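Local coordinates for protein L-hydantoinase (Arthrobacter aurescens, PDB 1GKR) that hydrolyses the ring of 5-substituted hydantoins, aryl derivatives more readily than alkyl ones, using two zinc ions per subunit, at residues P98-T101 and A105-E108. Numbering follows the deposited sequence.
Sequences PPTT and AFLE
Ala-105 and Thr-100 meet where a loop turns into the helix that follows it, a worked example of a loop closing on the first turns of the helix it leads into, largely through methyl groups. The methyl CB of Ala-105 points at the loop and lies 3.4 Å from Pro-99 O, with Thr-100 CA a little farther from that CB at 4.1 Å. Beside it, the methyl CG2 of Thr-100 lies against the backbone CA of Phe-106 (3.8 Å) and its ring atom CD1 (3.9 Å). With CG2 anti to its backbone N and OG1 beside that N, Thr-100 turns its methyl to the helix and its hydroxyl to a water. The Phe-106 ring, its CG likewise anti to its own N (chi1 -176°), is approached obliquely by the methyl, and the Phe-106 side chain also touches the loop at Ala-143. In the metallo-dependent hydrolase (TIM-barrel) fold of this amidohydrolase, residues 98-101 belong to the connection from strand 87-92 to helix 103-116, and an inverse gamma turn centred on Thr-100, with a weak bond from Thr-101 N to Pro-99 O, reverses the chain locally just before that helix. The Thr-100 side chain is about 10 Å from that of the zinc ligand His-62. The hydroxyl side is looser, bridged by a water whose O is hydrogen-bonded to Thr-100 OG1 at 3.0 Å, donates to Pro-98 O, and donates weakly to Ala-105 O at 3.4 Å.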
loop_
_atom_site.group_PDB
_atom_site.type_symbol
_atom_site.label_atom_id
_atom_site.label_comp_id
_atom_site.label_asym_id
_atom_site.label_seq_id
_atom_site.Cartn_x
_atom_site.Cartn_y
_atom_site.Cartn_z
ATOM N N PRO A 98 -32.174 -21.911 -25.027
ATOM C CA PRO A 98 -32.504 -20.845 -24.078
ATOM C C PRO A 98 -31.421 -20.681 -23.007
ATOM O O PRO A 98 -30.684 -21.618 -22.699
ATOM C CB PRO A 98 -33.828 -21.314 -23.494
ATOM C CG PRO A 98 -33.664 -22.795 -23.485
ATOM C CD PRO A 98 -33.053 -23.076 -24.837
ATOM N N PRO A 99 -31.315 -19.483 -22.423
ATOM C CA PRO A 99 -30.331 -19.168 -21.385
ATOM C C PRO A 99 -30.568 -20.025 -20.164
ATOM O O PRO A 99 -31.711 -20.213 -19.766
ATOM C CB PRO A 99 -30.609 -17.703 -21.078
ATOM C CG PRO A 99 -31.221 -17.198 -22.322
ATOM C CD PRO A 99 -32.146 -18.308 -22.702
ATOM N N THR A 100 -29.503 -20.535 -19.559
ATOM C CA THR A 100 -29.677 -21.348 -18.367
ATOM C C THR A 100 -29.859 -20.412 -17.167
ATOM O O THR A 100 -29.029 -20.373 -16.267
ATOM C CB THR A 100 -28.471 -22.267 -18.133
ATOM O OG1 THR A 100 -28.081 -22.879 -19.370
ATOM C CG2 THR A 100 -28.841 -23.357 -17.141
ATOM N N THR A 101 -30.960 -19.663 -17.171
ATOM C CA THR A 101 -31.261 -18.710 -16.111
ATOM C C THR A 101 -32.534 -19.055 -15.363
ATOM O O THR A 101 -33.065 -18.232 -14.609
ATOM C CB THR A 101 -31.446 -17.324 -16.686
ATOM O OG1 THR A 101 -32.370 -17.407 -17.773
ATOM C CG2 THR A 101 -30.127 -16.765 -17.183
ATOM N N ALA A 105 -34.915 -24.389 -17.398
ATOM C CA ALA A 105 -33.849 -24.425 -18.387
ATOM C C ALA A 105 -32.688 -25.269 -17.887
ATOM O O ALA A 105 -32.047 -25.991 -18.667
ATOM C CB ALA A 105 -33.376 -23.014 -18.694
ATOM N N PHE A 106 -32.435 -25.169 -16.580
ATOM C CA PHE A 106 -31.350 -25.880 -15.920
ATOM C C PHE A 106 -31.610 -27.379 -15.933
ATOM O O PHE A 106 -30.745 -28.159 -16.345
ATOM C CB PHE A 106 -31.211 -25.390 -14.477
ATOM C CG PHE A 106 -30.054 -26.001 -13.733
ATOM C CD1 PHE A 106 -28.772 -25.459 -13.838
ATOM C CD2 PHE A 106 -30.235 -27.133 -12.949
ATOM C CE1 PHE A 106 -27.684 -26.039 -13.175
ATOM C CE2 PHE A 106 -29.156 -27.724 -12.282
ATOM C CZ PHE A 106 -27.881 -27.174 -12.398
ATOM N N LEU A 107 -32.792 -27.781 -15.471
ATOM C CA LEU A 107 -33.153 -29.199 -15.442
ATOM C C LEU A 107 -33.100 -29.830 -16.829
ATOM O O LEU A 107 -32.726 -30.999 -16.980
ATOM C CB LEU A 107 -34.559 -29.396 -14.875
ATOM C CG LEU A 107 -34.757 -29.675 -13.386
ATOM C CD1 LEU A 107 -33.440 -29.945 -12.700
ATOM C CD2 LEU A 107 -35.437 -28.494 -12.769
ATOM N N GLU A 108 -33.477 -29.054 -17.839
ATOM C CA GLU A 108 -33.472 -29.557 -19.198
ATOM C C GLU A 108 -32.047 -29.752 -19.700
ATOM O O GLU A 108 -31.742 -30.779 -20.308
ATOM C CB GLU A 108 -34.237 -28.604 -20.125
ATOM C CG GLU A 108 -34.511 -29.156 -21.527
ATOM C CD GLU A 108 -35.174 -30.540 -21.515
ATOM O OE1 GLU A 108 -36.045 -30.784 -20.642
ATOM O OE2 GLU A 108 -34.834 -31.377 -22.387
HETATM O O HOH W 1 -30.409 -23.943 -20.883
#